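PDB 1YC9: multidrug resistance protein from Vibrio cholerae, which probably forms the outer-membrane exit duct of a multidrug efflux system and could be involved in resistance to puromycin, acriflavine and tetraphenylarsonium. Local coordinates for residues Ser407-Asn410 / Asn411-Leu415; Arg369-Lys372 / Thr373-Ala376. The protein carries 1 engineered substitution. All coordinates share one frame; numbering follows the deposited sequence.

Contact 1 (Ser407-Asn410 / Asn411-Leu415); sequences SLLN and NQRAL
Leu408 and Gln412, one helical turn apart, meet through the branch of the leucine and the amide end of the glutamine. Leu408 holds CG anti to its own N (chi1 177°), which swings the isobutyl group forward along the helix, while Gln412 folds back beside its backbone N and then runs extended. The two side chains therefore slant across one another, and Leu408 CG lies 3.7 Å from Gln412 CD. The amide rests on the leucine branch, its NE2 passing alongside Leu408 CD1.

The next pair meets differently: Leu409 has the same shape as Leu408, but Arg413 lies beside it, pointing the same way, with Leu409 CD1 4.0 Å from Arg413 CD. A bend at chi3 (82°) turns the guanidinium group off this aliphatic stem. It is gripped from helix 117-183, where Asn160 accepts from NE, and by Glu205, which forms a salt bridge with NH1.

These pairs lie on a long helical hairpin of the periplasmic alpha-barrel characteristic of outer membrane factors. Helix 398-433 packs here against helices 326-391 and 117-183: Leu408 touches Leu384, and Leu409 touches Ala167.

On another face of the helix stand Ser407 and Asn411, whose amide turns back over the preceding turn. Asn411 ND2 comes within 3.0 Å of Ser407 O, but at an angle too poor for a hydrogen bond; that carbonyl is engaged by Asn411 N, also at 3.0 Å. Ser407 OG has a weak hydrogen bond to Gln194 of the second subunit. Beneath these side chains the regular backbone bonds continue, with Gln412 N 2.9 Å from Leu408 O and Ala414 N 3.1 Å from Asn410 O.

Contact 2 (Arg369-Lys372 / Thr373-Ala376); sequences RINK and TEQA
Thr373 grips the carbonyl of Arg369 twice, a threonine habit within alpha-helices, in a part of helix 326-391 that is predicted to form a coiled coil. Thr373 OG1 donates to Arg369 O at 2.7 Å from above the carbonyl plane, 37° out of it. Thr373 N donates to the same oxygen at 2.9 Å, from the opposite face. The hydroxyl can fold down onto the preceding turn because OG1 sits beside the residue's own N (chi1 -55°); CG2 is left pointing forward. The other hydrogen bonds between residues 369-372 and 373-376 are those of the helix backbone, with Glu374 N 2.7 Å from Ile370 O.

Among the polar side chains, the Asn371 amide and the Glu374 carboxylate cross at a slant, their planes 24° apart, with Asn371 OD1 3.8 Å from Glu374 OE1. Asn371 OD1 is hydrogen-bonded to Gln367 NE2.

Van der Waals contact joins Ile370 and Glu374. The methyl CG2 of the isoleucine meets the carboxylate carbon, with Ile370 CG2 3.8 Å from Glu374 CD, as the extended glutamate reaches back across the branch.

Charged ends face the second subunit, where Arg369 forms a salt bridge with Glu211 of that chain and Lys372 has a long, weak ion pair with Glu203 of the second subunit. Packing adds to this interface: Thr373 lies on Ala204 and Ala376 on Ala197, both of the second subunit. Lys372, bent at chi2 and chi3, crosses Gln375, while its backbone is tied to the next turn by Ala376 N, which donates to Lys372 O at 3.0 Å.

In the fold
The two contacts sit on consecutive helices, contact 1 on 398-433 and contact 2 on 326-391, with centres about 10 Å apart. They touch directly: the methyl CG2 of Thr373 packs against the backbone of Asn411 and Leu415, and Leu415 CD1 lies 3.8 Å from Glu374 CG. Contact 1 is mainly a surface contact, though Asn411 is buried; contact 2 is partly buried, with Thr373 and Ala376 enclosed. Both reach the second subunit, but contact 1 spends its salt bridge within its own chain, through Glu205, whereas contact 2 sends one across the subunit boundary to Glu211 of the second subunit.

Contact 1 (Ser407-Asn410 / Asn411-Leu415)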
# COMPACT_ATOMS: atom_id res chain seq x y z
N SER A 407 -10.76 -37.54 -16.28
CA SER A 407 -12.03 -36.86 -16.07
C SER A 407 -12.43 -37.00 -14.61
O SER A 407 -12.84 -36.00 -13.99
CB SER A 407 -13.10 -37.43 -17.02
OG SER A 407 -14.40 -37.05 -16.59
N LEU A 408 -12.31 -38.21 -14.04
CA LEU A 408 -12.63 -38.45 -12.62
C LEU A 408 -11.80 -37.61 -11.67
O LEU A 408 -12.32 -36.94 -10.82
CB LEU A 408 -12.50 -39.92 -12.23
CG LEU A 408 -12.76 -40.22 -10.74
CD1 LEU A 408 -14.18 -39.83 -10.35
CD2 LEU A 408 -12.50 -41.68 -10.45
N LEU A 409 -10.49 -37.67 -11.83
CA LEU A 409 -9.60 -36.90 -10.99
C LEU A 409 -9.87 -35.40 -11.11
O LEU A 409 -9.81 -34.74 -10.11
CB LEU A 409 -8.13 -37.20 -11.33
CG LEU A 409 -7.07 -36.45 -10.49
CD1 LEU A 409 -7.31 -36.65 -9.00
CD2 LEU A 409 -5.58 -36.91 -10.84
N ASN A 410 -10.08 -34.87 -12.30
CA ASN A 410 -10.31 -33.44 -12.48
C ASN A 410 -11.57 -33.03 -11.72
O ASN A 410 -11.58 -32.05 -11.00
CB ASN A 410 -10.43 -33.08 -13.96
CG ASN A 410 -9.11 -33.10 -14.66
OD1 ASN A 410 -8.07 -33.03 -14.00
ND2 ASN A 410 -9.14 -33.20 -15.98
N ASN A 411 -12.61 -33.86 -11.83
CA ASN A 411 -13.89 -33.57 -11.17
C ASN A 411 -13.83 -33.74 -9.66
O ASN A 411 -14.41 -32.96 -8.94
CB ASN A 411 -15.03 -34.40 -11.77
CG ASN A 411 -15.26 -34.10 -13.24
OD1 ASN A 411 -15.15 -32.99 -13.65
ND2 ASN A 411 -15.68 -35.09 -14.00
N GLN A 412 -13.06 -34.71 -9.17
CA GLN A 412 -12.88 -34.92 -7.76
C GLN A 412 -12.16 -33.73 -7.14
O GLN A 412 -12.50 -33.31 -6.06
CB GLN A 412 -12.07 -36.19 -7.48
CG GLN A 412 -12.84 -37.46 -7.67
CD GLN A 412 -11.94 -38.69 -7.51
OE1 GLN A 412 -10.73 -38.68 -7.90
NE2 GLN A 412 -12.51 -39.74 -6.94
N ARG A 413 -11.15 -33.20 -7.82
CA ARG A 413 -10.46 -32.04 -7.30
C ARG A 413 -11.36 -30.82 -7.29
O ARG A 413 -11.35 -30.06 -6.31
CB ARG A 413 -9.20 -31.81 -8.09
CG ARG A 413 -8.23 -32.89 -7.70
CD ARG A 413 -6.88 -32.71 -8.26
NE ARG A 413 -6.10 -31.76 -7.47
CZ ARG A 413 -4.94 -31.25 -7.90
NH1 ARG A 413 -4.48 -31.66 -9.08
NH2 ARG A 413 -4.25 -30.37 -7.18
N ALA A 414 -12.14 -30.64 -8.35
CA ALA A 414 -13.10 -29.54 -8.44
C ALA A 414 -14.07 -29.63 -7.29
O ALA A 414 -14.38 -28.65 -6.64
CB ALA A 414 -13.81 -29.53 -9.79
N LEU A 415 -14.56 -30.83 -7.03
CA LEU A 415 -15.47 -31.02 -5.90
C LEU A 415 -14.88 -30.68 -4.56
O LEU A 415 -15.51 -29.98 -3.78
CB LEU A 415 -16.02 -32.44 -5.90
CG LEU A 415 -17.04 -32.73 -4.80
CD1 LEU A 415 -18.19 -31.74 -4.81
CD2 LEU A 415 -17.55 -34.17 -4.99

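Contact 2 (Arg369-Lys372 / Thr373-Ala376)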
# COMPACT_ATOMS: atom_id res chain seq x y z
N ARG A 369 -23.58 -25.52 -7.77
CA ARG A 369 -22.22 -25.84 -8.22
C ARG A 369 -21.73 -27.19 -7.70
O ARG A 369 -21.26 -28.05 -8.47
CB ARG A 369 -21.24 -24.71 -7.83
CG ARG A 369 -21.51 -23.44 -8.59
CD ARG A 369 -20.52 -22.34 -8.34
NE ARG A 369 -19.20 -22.76 -8.84
CZ ARG A 369 -18.10 -22.03 -8.68
NH1 ARG A 369 -18.18 -20.86 -8.07
NH2 ARG A 369 -16.93 -22.48 -9.14
N ILE A 370 -21.86 -27.40 -6.39
CA ILE A 370 -21.47 -28.62 -5.75
C ILE A 370 -22.28 -29.80 -6.34
O ILE A 370 -21.71 -30.82 -6.66
CB ILE A 370 -21.66 -28.50 -4.24
CG1 ILE A 370 -20.55 -27.60 -3.65
CG2 ILE A 370 -21.71 -29.90 -3.51
CD1 ILE A 370 -20.56 -27.50 -2.10
N ASN A 371 -23.57 -29.60 -6.49
CA ASN A 371 -24.48 -30.63 -7.01
C ASN A 371 -24.07 -31.11 -8.39
O ASN A 371 -23.90 -32.31 -8.60
CB ASN A 371 -25.89 -30.05 -7.07
CG ASN A 371 -26.58 -30.06 -5.70
OD1 ASN A 371 -26.05 -30.61 -4.75
ND2 ASN A 371 -27.79 -29.46 -5.61
N LYS A 372 -23.89 -30.17 -9.31
CA LYS A 372 -23.48 -30.53 -10.66
C LYS A 372 -22.09 -31.15 -10.65
O LYS A 372 -21.80 -32.08 -11.41
CB LYS A 372 -23.54 -29.35 -11.61
CG LYS A 372 -24.92 -28.71 -11.82
CD LYS A 372 -26.08 -29.67 -12.22
CE LYS A 372 -25.80 -30.62 -13.34
NZ LYS A 372 -27.02 -31.58 -13.68
N THR A 373 -21.20 -30.66 -9.79
CA THR A 373 -19.86 -31.22 -9.76
C THR A 373 -19.88 -32.64 -9.14
O THR A 373 -19.16 -33.52 -9.61
CB THR A 373 -18.91 -30.29 -9.00
OG1 THR A 373 -18.95 -28.96 -9.56
CG2 THR A 373 -17.48 -30.76 -9.17
N GLU A 374 -20.72 -32.87 -8.13
CA GLU A 374 -20.93 -34.22 -7.58
C GLU A 374 -21.42 -35.18 -8.68
O GLU A 374 -20.98 -36.32 -8.76
CB GLU A 374 -21.95 -34.24 -6.42
CG GLU A 374 -21.36 -33.81 -5.08
CD GLU A 374 -22.38 -33.62 -3.94
OE1 GLU A 374 -23.59 -33.40 -4.19
OE2 GLU A 374 -21.93 -33.64 -2.79
N GLN A 375 -22.36 -34.73 -9.47
CA GLN A 375 -22.88 -35.51 -10.59
C GLN A 375 -21.75 -35.82 -11.60
O GLN A 375 -21.65 -36.93 -12.09
CB GLN A 375 -24.02 -34.78 -11.25
CG GLN A 375 -25.26 -34.62 -10.32
CD GLN A 375 -26.28 -33.70 -10.90
OE1 GLN A 375 -26.97 -32.94 -10.16
NE2 GLN A 375 -26.41 -33.72 -12.18
N ALA A 376 -20.87 -34.86 -11.91
CA ALA A 376 -19.76 -35.15 -12.81
C ALA A 376 -18.83 -36.19 -12.18
O ALA A 376 -18.40 -37.09 -12.87
CB ALA A 376 -18.96 -33.86 -13.14